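Local coordinates for protein carboxyvinyl-carboxyphosphonate phosphorylmutase (Bacillus anthracis, PDB 4IQD) that belongs to the phosphoenolpyruvate phosphomutase family, enzymes built on a TIM-barrel fold, and is modelled here with pyruvic acid bound, at residues Val114-Asp125 against Ala157-Asp167; Ala181-Ile192 against Phe206-Leu215. All blocks are in the same frame, centred on the assembly; numbering follows the deposited sequence. Where two conformers were deposited one is given.

Contact 1 of 2, residues Val114-Asp125 against Ala157-Asp167; sequences VEAKVAAVQIED and APSLYIVARTD
Asp125 and Thr166 meet where two neighbouring parallel strands run out, and their side chains show how a polar finish can lock such a pair. The Thr166 hydroxyl donates from OG1 to Asp125 OD2 at 2.7 Å, on the syn side but 21° out of the carboxylate plane. The same OD2 is probably also hydrogen-bonded to Tyr184 OH. The other oxygen, OD1, spends its syn lone pair on the backbone N of Asp167, 3.2 Å away, so the carboxylate spans two successive residues. With CG between the backbone N and the carbonyl carbon (chi1 57°), the carboxylate is turned across to the neighbouring strand.

One residue earlier, Glu124 and Arg165 lie alongside each other, pointing the same way. Glu124 OE2 rests 3.5 Å from Arg165 CD, and any attraction to the guanidinium is probably one of charge, since no N-H points at the oxygen. Arg165 NE turns instead to Asp167 OD2 in a 3.1 Å salt bridge, while NH2 pairs with Glu195 and NH1 makes a weak hydrogen bond to pyruvic acid. The bonds to Asp167 and Glu195 probably restrict how the Arg165 head can turn. Gln122 NE2 merely lies beside the guanidinium edge; Gln122 OE1 is bonded to Tyr54 OH.

At the opposite end the side chains that meet are mainly apolar. Leu160 divides its branches: CD1 packs on Val114 CG2 at 3.7 Å, and CD2 meets Val121 CG2 at 3.9 Å, the two side chains crossing at about a right angle. In between, backbone bonds alternate from strand to strand, as in Val163 N to Val121 O (2.9 Å) and Ile123 N to Val163 O (3.1 Å). Together with helix 143-156, strands 120-124 and 161-166 form a beta-alpha-beta unit of the TIM barrel, with the ligand pocket at their C-terminal ends.

Contact 2 of 2, residues Ala181-Ile192 against Phe206-Leu215; sequences ANAYVKAGADAI and FNSKVNAPLL
Leu215 N donates to Ile192 O at 2.8 Å, and Ile192 N in turn donates to Pro213 O at 3.0 Å, so that one residue is held by two bonds in a single bridge. This is the strand junction of a beta-alpha-beta crossover in the TIM barrel, in which helix 200-209 connects strand 191-194 to strand 215-217.

The outer layer is tied separately. Asn182, on helix 174-187, directs ND2 to the O of Lys209, the last residue of the next helix, at 3.1 Å with the acceptor only 6° out of its amide plane. Its CG is anti to the carbonyl carbon (chi1 -74°), which carries the amide across to the neighbouring helix end; a weak bond from Asn211 N reaches OD1.

Between these polar ties lies an apolar layer. Val185 CG2 packs on Ala212 CB at 3.8 Å, while the CG1 branch of Ile192 approaches both Ala212 CB and Val210 CG1. Val210 CG2 covers one face of the Phe206 ring, offset toward its rim. Ile192 CG2 comes to the edge of the same ring, 4.0 Å from Phe206 CE2, and Ala181 CB stands 3.7 Å from Phe206 CZ.

How the contacts relate
The two contacts apply one principle, that of neighbouring parallel strands in a barrel, at different depths. Contact 1 is buried, its centre about 10 Å from the centre of the chain, against about 18 Å for the partly buried contact 2. Contact 1 has a continuous ladder of backbone bonds and a charged end reaching the ligand pocket. In contact 2 a single bridge joins strand 191-194 to the residues just before strand 215-217, and side chains of helix 174-187 and Ile192 pack on the end of helix 200-209 and the loop after it. Strands 161-166 and 191-194 are sheet neighbours: Asp190 OD2 probably accepts from Ile162 N, and Tyr184 joins helix 174-187 to contact 1's polar end.

Contact 1 of 2, residues Val114-Asp125 against Ala157-Asp167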
loop_
_atom_site.group_PDB
_atom_site.type_symbol
_atom_site.label_atom_id
_atom_site.label_comp_id
_atom_site.label_asym_id
_atom_site.label_seq_id
_atom_site.Cartn_x
_atom_site.Cartn_y
_atom_site.Cartn_z
ATOM N N VAL A 114 -18.633 -0.307 -10.395
ATOM C CA VAL A 114 -19.799 0.445 -9.951
ATOM C C VAL A 114 -20.087 0.109 -8.497
ATOM O O VAL A 114 -20.425 0.982 -7.696
ATOM C CB VAL A 114 -21.033 0.144 -10.821
ATOM C CG1 VAL A 114 -22.302 0.643 -10.152
ATOM C CG2 VAL A 114 -20.871 0.768 -12.202
ATOM N N GLU A 115 -19.933 -1.166 -8.158
ATOM C CA GLU A 115 -20.082 -1.609 -6.780
ATOM C C GLU A 115 -19.077 -0.918 -5.869
ATOM O O GLU A 115 -19.400 -0.557 -4.739
ATOM C CB GLU A 115 -19.929 -3.124 -6.684
ATOM C CG GLU A 115 -21.087 -3.891 -7.288
ATOM C CD GLU A 115 -21.004 -5.373 -7.006
ATOM O OE1 GLU A 115 -19.883 -5.867 -6.771
ATOM O OE2 GLU A 115 -22.057 -6.042 -7.012
ATOM N N ALA A 116 -17.863 -0.716 -6.371
ATOM C CA ALA A 116 -16.824 -0.041 -5.601
ATOM C C ALA A 116 -17.023 1.471 -5.591
ATOM O O ALA A 116 -16.230 2.202 -5.000
ATOM C CB ALA A 116 -15.447 -0.391 -6.145
ATOM N N LYS A 117 -18.091 1.923 -6.246
ATOM C CA LYS A 117 -18.406 3.343 -6.400
ATOM C C LYS A 117 -17.336 4.073 -7.203
ATOM O O LYS A 117 -17.083 5.257 -6.990
ATOM C CB LYS A 117 -18.635 4.020 -5.044
ATOM C CG LYS A 117 -19.714 3.358 -4.205
ATOM C CD LYS A 117 -19.449 3.540 -2.718
ATOM C CE LYS A 117 -19.760 4.951 -2.261
ATOM N NZ LYS A 117 -21.229 5.183 -2.151
ATOM N N VAL A 118 -16.706 3.354 -8.125
ATOM C CA VAL A 118 -15.752 3.962 -9.036
ATOM C C VAL A 118 -16.495 4.928 -9.949
ATOM O O VAL A 118 -17.578 4.615 -10.441
ATOM C CB VAL A 118 -15.025 2.896 -9.877
ATOM C CG1 VAL A 118 -14.156 3.540 -10.921
ATOM C CG2 VAL A 118 -14.193 1.998 -8.979
ATOM N N ALA A 119 -15.918 6.108 -10.157
ATOM C CA ALA A 119 -16.545 7.133 -10.986
ATOM C C ALA A 119 -16.302 6.932 -12.482
ATOM O O ALA A 119 -17.169 7.242 -13.295
ATOM C CB ALA A 119 -16.078 8.512 -10.559
ATOM N N ALA A 120 -15.126 6.417 -12.836
ATOM C CA ALA A 120 -14.739 6.255 -14.238
ATOM C C ALA A 120 -13.726 5.132 -14.429
ATOM O O ALA A 120 -12.999 4.780 -13.505
ATOM C CB ALA A 120 -14.175 7.557 -14.782
ATOM N N VAL A 121 -13.680 4.575 -15.636
ATOM C CA VAL A 121 -12.720 3.526 -15.959
ATOM C C VAL A 121 -11.996 3.806 -17.266
ATOM O O VAL A 121 -12.564 4.386 -18.192
ATOM C CB VAL A 121 -13.387 2.139 -16.055
ATOM C CG1 VAL A 121 -13.801 1.645 -14.673
ATOM C CG2 VAL A 121 -14.578 2.177 -17.009
ATOM N N GLN A 122 -10.737 3.385 -17.326
ATOM C CA GLN A 122 -9.925 3.538 -18.524
ATOM C C GLN A 122 -9.660 2.187 -19.157
ATOM O O GLN A 122 -9.048 1.316 -18.545
ATOM C CB GLN A 122 -8.597 4.207 -18.195
ATOM C CG GLN A 122 -7.579 4.110 -19.315
ATOM C CD GLN A 122 -6.160 4.320 -18.832
ATOM O OE1 GLN A 122 -5.866 5.287 -18.132
ATOM N NE2 GLN A 122 -5.271 3.407 -19.199
ATOM N N ILE A 123 -10.118 2.027 -20.391
ATOM C CA ILE A 123 -9.941 0.782 -21.120
ATOM C C ILE A 123 -9.140 1.062 -22.389
ATOM O O ILE A 123 -9.270 2.129 -22.986
ATOM C CB ILE A 123 -11.305 0.135 -21.449
ATOM C CG1 ILE A 123 -11.128 -1.269 -22.025
ATOM C CG2 ILE A 123 -12.111 1.003 -22.399
ATOM C CD1 ILE A 123 -12.436 -1.917 -22.404
ATOM N N GLU A 124 -8.297 0.112 -22.785
ATOM C CA GLU A 124 -7.360 0.334 -23.882
ATOM C C GLU A 124 -7.500 -0.672 -25.020
ATOM O O GLU A 124 -8.048 -1.759 -24.839
ATOM C CB GLU A 124 -5.924 0.326 -23.356
ATOM C CG GLU A 124 -5.456 -1.017 -22.827
ATOM C CD GLU A 124 -4.179 -0.905 -22.012
ATOM O OE1 GLU A 124 -3.383 -1.867 -22.009
ATOM O OE2 GLU A 124 -3.973 0.145 -21.368
ATOM N N ASP A 125 -6.991 -0.296 -26.192
ATOM C CA ASP A 125 -7.056 -1.152 -27.375
ATOM C C ASP A 125 -5.815 -2.020 -27.559
ATOM O O ASP A 125 -5.650 -2.662 -28.592
ATOM C CB ASP A 125 -7.332 -0.336 -28.645
ATOM C CG ASP A 125 -6.306 0.764 -28.887
ATOM O OD1 ASP A 125 -5.328 0.872 -28.120
ATOM O OD2 ASP A 125 -6.483 1.522 -29.865
ATOM N N ALA A 157 -23.367 -0.850 -17.394
ATOM C CA ALA A 157 -23.071 0.205 -16.430
ATOM C C ALA A 157 -23.138 1.597 -17.048
ATOM O O ALA A 157 -22.103 2.220 -17.284
ATOM C CB ALA A 157 -21.700 -0.027 -15.817
ATOM N N PRO A 158 -24.356 2.100 -17.299
ATOM C CA PRO A 158 -24.510 3.402 -17.958
ATOM C C PRO A 158 -24.101 4.559 -17.056
ATOM O O PRO A 158 -23.970 5.685 -17.528
ATOM C CB PRO A 158 -26.015 3.474 -18.252
ATOM C CG PRO A 158 -26.522 2.070 -18.088
ATOM C CD PRO A 158 -25.655 1.465 -17.035
ATOM N N SER A 159 -23.902 4.282 -15.772
ATOM C CA SER A 159 -23.535 5.315 -14.811
ATOM C C SER A 159 -22.023 5.478 -14.729
ATOM O O SER A 159 -21.515 6.241 -13.915
ATOM C CB SER A 159 -24.102 4.979 -13.431
ATOM O OG SER A 159 -23.751 3.661 -13.045
ATOM N N LEU A 160 -21.311 4.758 -15.587
ATOM C CA LEU A 160 -19.855 4.745 -15.560
ATOM C C LEU A 160 -19.260 5.612 -16.667
ATOM O O LEU A 160 -19.508 5.382 -17.849
ATOM C CB LEU A 160 -19.350 3.309 -15.696
ATOM C CG LEU A 160 -18.134 2.906 -14.865
ATOM C CD1 LEU A 160 -18.352 3.223 -13.391
ATOM C CD2 LEU A 160 -17.855 1.428 -15.053
ATOM N N TYR A 161 -18.475 6.607 -16.270
ATOM C CA TYR A 161 -17.792 7.479 -17.214
ATOM C C TYR A 161 -16.666 6.684 -17.853
ATOM O O TYR A 161 -15.903 6.018 -17.160
ATOM C CB TYR A 161 -17.237 8.693 -16.472
ATOM C CG TYR A 161 -16.779 9.842 -17.342
ATOM C CD1 TYR A 161 -17.658 10.857 -17.707
ATOM C CD2 TYR A 161 -15.461 9.934 -17.766
ATOM C CE1 TYR A 161 -17.241 11.919 -18.486
ATOM C CE2 TYR A 161 -15.034 10.992 -18.544
ATOM C CZ TYR A 161 -15.927 11.981 -18.902
ATOM O OH TYR A 161 -15.502 13.034 -19.675
ATOM N N ILE A 162 -16.568 6.731 -19.176
ATOM C CA ILE A 162 -15.582 5.913 -19.861
ATOM C C ILE A 162 -14.492 6.724 -20.525
ATOM O O ILE A 162 -14.764 7.575 -21.371
ATOM C CB ILE A 162 -16.213 5.052 -20.952
ATOM C CG1 ILE A 162 -17.348 4.207 -20.385
ATOM C CG2 ILE A 162 -15.154 4.169 -21.579
ATOM C CD1 ILE A 162 -18.054 3.386 -21.430
ATOM N N VAL A 163 -13.253 6.444 -20.146
ATOM C CA VAL A 163 -12.104 6.983 -20.850
ATOM C C VAL A 163 -11.480 5.869 -21.682
ATOM O O VAL A 163 -11.189 4.794 -21.166
ATOM C CB VAL A 163 -11.059 7.554 -19.874
ATOM C CG1 VAL A 163 -9.800 7.961 -20.620
ATOM C CG2 VAL A 163 -11.639 8.733 -19.107
ATOM N N ALA A 164 -11.295 6.120 -22.976
ATOM C CA ALA A 164 -10.720 5.118 -23.864
ATOM C C ALA A 164 -9.282 5.454 -24.249
ATOM O O ALA A 164 -9.001 6.535 -24.765
ATOM C CB ALA A 164 -11.581 4.951 -25.108
ATOM N N ARG A 165 -8.373 4.520 -23.996
ATOM C CA ARG A 165 -6.972 4.714 -24.338
ATOM C C ARG A 165 -6.636 4.044 -25.659
ATOM O O ARG A 165 -7.062 2.923 -25.921
ATOM C CB ARG A 165 -6.066 4.152 -23.246
ATOM C CG ARG A 165 -4.589 4.305 -23.557
ATOM C CD ARG A 165 -3.747 3.354 -22.739
ATOM N NE ARG A 165 -2.325 3.536 -22.996
ATOM C CZ ARG A 165 -1.421 3.756 -22.049
ATOM N NH1 ARG A 165 -1.792 3.813 -20.779
ATOM N NH2 ARG A 165 -0.145 3.911 -22.372
ATOM N N THR A 166 -5.868 4.731 -26.495
ATOM C CA THR A 166 -5.398 4.128 -27.733
ATOM C C THR A 166 -3.889 4.305 -27.891
ATOM O O THR A 166 -3.352 5.391 -27.674
ATOM C CB THR A 166 -6.163 4.665 -28.969
ATOM O OG1 THR A 166 -5.630 4.074 -30.159
ATOM C CG2 THR A 166 -6.061 6.180 -29.064
ATOM N N ASP A 167 -3.203 3.222 -28.239
ATOM C CA ASP A 167 -1.763 3.274 -28.466
ATOM C C ASP A 167 -1.449 3.279 -29.955
ATOM O O ASP A 167 -0.350 2.910 -30.363
ATOM C CB ASP A 167 -1.066 2.088 -27.794
ATOM C CG ASP A 167 -0.946 2.255 -26.293
ATOM O OD1 ASP A 167 0.127 2.685 -25.828
ATOM O OD2 ASP A 167 -1.924 1.954 -25.579
#

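Contact 2 of 2, residues Ala181-Ile192 against Phe206-Leu215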
loop_
_atom_site.group_PDB
_atom_site.type_symbol
_atom_site.label_atom_id
_atom_site.label_comp_id
_atom_site.label_asym_id
_atom_site.label_seq_id
_atom_site.Cartn_x
_atom_site.Cartn_y
_atom_site.Cartn_z
ATOM N N ALA A 181 -10.085 6.650 -32.348
ATOM C CA ALA A 181 -10.633 7.498 -31.294
ATOM C C ALA A 181 -12.096 7.866 -31.520
ATOM O O ALA A 181 -12.930 7.665 -30.642
ATOM C CB ALA A 181 -9.789 8.759 -31.139
ATOM N N ASN A 182 -12.403 8.395 -32.699
ATOM C CA ASN A 182 -13.766 8.808 -33.012
ATOM C C ASN A 182 -14.749 7.643 -33.025
ATOM O O ASN A 182 -15.945 7.825 -32.806
ATOM C CB ASN A 182 -13.815 9.556 -34.345
ATOM C CG ASN A 182 -13.249 10.960 -34.250
ATOM O OD1 ASN A 182 -13.389 11.632 -33.229
ATOM N ND2 ASN A 182 -12.605 11.410 -35.321
ATOM N N ALA A 183 -14.237 6.445 -33.286
ATOM C CA ALA A 183 -15.064 5.248 -33.264
ATOM C C ALA A 183 -15.420 4.897 -31.831
ATOM O O ALA A 183 -16.573 4.600 -31.521
ATOM C CB ALA A 183 -14.341 4.093 -33.920
ATOM N N TYR A 184 -14.418 4.940 -30.962
ATOM C CA TYR A 184 -14.602 4.621 -29.557
ATOM C C TYR A 184 -15.574 5.608 -28.920
ATOM O O TYR A 184 -16.359 5.246 -28.046
ATOM C CB TYR A 184 -13.265 4.667 -28.821
ATOM C CG TYR A 184 -12.204 3.723 -29.352
ATOM C CD1 TYR A 184 -12.539 2.589 -30.082
ATOM C CD2 TYR A 184 -10.859 3.967 -29.109
ATOM C CE1 TYR A 184 -11.559 1.731 -30.560
ATOM C CE2 TYR A 184 -9.876 3.119 -29.581
ATOM C CZ TYR A 184 -10.228 2.004 -30.305
ATOM O OH TYR A 184 -9.241 1.164 -30.770
ATOM N N VAL A 185 -15.519 6.855 -29.377
ATOM C CA VAL A 185 -16.398 7.903 -28.871
ATOM C C VAL A 185 -17.853 7.633 -29.230
ATOM O O VAL A 185 -18.731 7.685 -28.373
ATOM C CB VAL A 185 -15.997 9.289 -29.411
ATOM C CG1 VAL A 185 -17.049 10.326 -29.044
ATOM C CG2 VAL A 185 -14.637 9.691 -28.872
ATOM N N LYS A 186 -18.110 7.333 -30.498
ATOM C CA LYS A 186 -19.474 7.053 -30.924
ATOM C C LYS A 186 -19.981 5.763 -30.289
ATOM O O LYS A 186 -21.186 5.552 -30.164
ATOM C CB LYS A 186 -19.569 6.983 -32.448
ATOM C CG LYS A 186 -19.615 5.583 -33.022
ATOM C CD LYS A 186 -20.144 5.620 -34.442
ATOM C CE LYS A 186 -21.490 6.332 -34.494
ATOM N NZ LYS A 186 -22.027 6.433 -35.879
ATOM N N ALA A 187 -19.050 4.908 -29.878
ATOM C CA ALA A 187 -19.398 3.646 -29.245
ATOM C C ALA A 187 -19.848 3.877 -27.808
ATOM O O ALA A 187 -20.554 3.054 -27.229
ATOM C CB ALA A 187 -18.219 2.685 -29.292
ATOM N N GLY A 188 -19.440 5.003 -27.233
ATOM C CA GLY A 188 -19.905 5.371 -25.910
ATOM C C GLY A 188 -18.865 6.004 -25.012
ATOM O O GLY A 188 -19.196 6.478 -23.929
ATOM N N ALA A 189 -17.610 6.011 -25.446
ATOM C CA ALA A 189 -16.551 6.610 -24.641
ATOM C C ALA A 189 -16.794 8.106 -24.472
ATOM O O ALA A 189 -17.236 8.777 -25.402
ATOM C CB ALA A 189 -15.188 6.350 -25.263
ATOM N N ASP A 190 -16.517 8.617 -23.277
ATOM C CA ASP A 190 -16.789 10.013 -22.954
ATOM C C ASP A 190 -15.535 10.872 -23.071
ATOM O O ASP A 190 -15.611 12.100 -23.070
ATOM C CB ASP A 190 -17.361 10.123 -21.541
ATOM C CG ASP A 190 -18.478 9.131 -21.287
ATOM O OD1 ASP A 190 -19.561 9.286 -21.886
ATOM O OD2 ASP A 190 -18.275 8.197 -20.483
ATOM N N ALA A 191 -14.383 10.215 -23.174
ATOM C CA ALA A 191 -13.099 10.906 -23.207
ATOM C C ALA A 191 -12.026 10.032 -23.846
ATOM O O ALA A 191 -12.143 8.807 -23.851
ATOM C CB ALA A 191 -12.683 11.308 -21.796
ATOM N N ILE A 192 -10.981 10.661 -24.375
ATOM C CA ILE A 192 -9.900 9.921 -25.025
ATOM C C ILE A 192 -8.520 10.160 -24.398
ATOM O O ILE A 192 -8.146 11.289 -24.088
ATOM C CB ILE A 192 -9.838 10.210 -26.541
ATOM C CG1 ILE A 192 -11.149 9.808 -27.215
ATOM C CG2 ILE A 192 -8.698 9.452 -27.185
ATOM C CD1 ILE A 192 -11.438 8.322 -27.150
ATOM N N PHE A 206 -5.156 16.676 -32.895
ATOM C CA PHE A 206 -5.943 15.547 -32.424
ATOM C C PHE A 206 -7.206 16.070 -31.753
ATOM O O PHE A 206 -8.303 15.585 -32.011
ATOM C CB PHE A 206 -5.123 14.692 -31.456
ATOM C CG PHE A 206 -5.732 13.348 -31.163
ATOM C CD1 PHE A 206 -5.392 12.239 -31.919
ATOM C CD2 PHE A 206 -6.631 13.190 -30.121
ATOM C CE1 PHE A 206 -5.946 10.997 -31.649
ATOM C CE2 PHE A 206 -7.188 11.952 -29.846
ATOM C CZ PHE A 206 -6.844 10.855 -30.612
ATOM N N ASN A 207 -7.032 17.077 -30.901
ATOM C CA ASN A 207 -8.144 17.747 -30.241
ATOM C C ASN A 207 -9.142 18.304 -31.251
ATOM O O ASN A 207 -10.352 18.272 -31.027
ATOM C CB ASN A 207 -7.609 18.875 -29.350
ATOM C CG ASN A 207 -8.699 19.556 -28.545
ATOM O OD1 ASN A 207 -9.713 18.949 -28.203
ATOM N ND2 ASN A 207 -8.490 20.830 -28.234
ATOM N N SER A 208 -8.623 18.794 -32.372
ATOM C CA SER A 208 -9.443 19.434 -33.391
ATOM C C SER A 208 -10.263 18.427 -34.180
ATOM O O SER A 208 -11.344 18.742 -34.670
ATOM C CB SER A 208 -8.562 20.232 -34.350
ATOM O OG SER A 208 -9.355 21.035 -35.206
ATOM N N LYS A 209 -9.746 17.213 -34.302
ATOM C CA LYS A 209 -10.385 16.208 -35.137
ATOM C C LYS A 209 -11.189 15.193 -34.331
ATOM O O LYS A 209 -11.878 14.353 -34.905
ATOM C CB LYS A 209 -9.338 15.482 -35.984
ATOM C CG LYS A 209 -9.671 15.416 -37.468
ATOM C CD LYS A 209 -9.198 16.659 -38.198
ATOM C CE LYS A 209 -9.714 16.691 -39.625
ATOM N NZ LYS A 209 -9.368 15.454 -40.381
ATOM N N VAL A 210 -11.102 15.268 -33.005
ATOM C CA VAL A 210 -11.781 14.302 -32.142
ATOM C C VAL A 210 -12.828 14.971 -31.243
ATOM O O VAL A 210 -12.526 15.932 -30.537
ATOM C CB VAL A 210 -10.769 13.513 -31.283
ATOM C CG1 VAL A 210 -11.488 12.605 -30.301
ATOM C CG2 VAL A 210 -9.833 12.704 -32.173
ATOM N N ASN A 211 -14.052 14.447 -31.264
ATOM C CA ASN A 211 -15.166 15.049 -30.527
ATOM C C ASN A 211 -15.312 14.574 -29.077
ATOM O O ASN A 211 -16.351 14.040 -28.691
ATOM C CB ASN A 211 -16.484 14.832 -31.278
ATOM C CG ASN A 211 -16.792 13.363 -31.509
ATOM O OD1 ASN A 211 -15.908 12.578 -31.850
ATOM N ND2 ASN A 211 -18.050 12.983 -31.314
ATOM N N ALA A 212 -14.275 14.792 -28.278
ATOM C CA ALA A 212 -14.260 14.347 -26.889
ATOM C C ALA A 212 -13.214 15.114 -26.098
ATOM O O ALA A 212 -12.245 15.605 -26.666
ATOM C CB ALA A 212 -13.976 12.854 -26.810
ATOM N N PRO A 213 -13.412 15.228 -24.777
ATOM C CA PRO A 213 -12.345 15.745 -23.919
ATOM C C PRO A 213 -11.136 14.825 -23.987
ATOM O O PRO A 213 -11.296 13.623 -24.194
ATOM C CB PRO A 213 -12.962 15.681 -22.522
ATOM C CG PRO A 213 -14.428 15.742 -22.752
ATOM C CD PRO A 213 -14.665 15.011 -24.035
ATOM N N LEU A 214 -9.942 15.378 -23.824
ATOM C CA LEU A 214 -8.732 14.578 -23.922
ATOM C C LEU A 214 -7.978 14.521 -22.605
ATOM O O LEU A 214 -7.990 15.476 -21.830
ATOM C CB LEU A 214 -7.824 15.110 -25.032
ATOM C CG LEU A 214 -8.446 15.148 -26.428
ATOM C CD1 LEU A 214 -7.406 15.528 -27.460
ATOM C CD2 LEU A 214 -9.088 13.817 -26.775
ATOM N N LEU A 215 -7.331 13.384 -22.370
ATOM C CA LEU A 215 -6.530 13.153 -21.179
ATOM C C LEU A 215 -5.056 13.193 -21.549
ATOM O O LEU A 215 -4.660 12.681 -22.595
ATOM C CB LEU A 215 -6.881 11.786 -20.585
ATOM C CG LEU A 215 -6.314 11.292 -19.249
ATOM C CD1 LEU A 215 -7.191 10.171 -18.753
ATOM C CD2 LEU A 215 -4.881 10.798 -19.352
#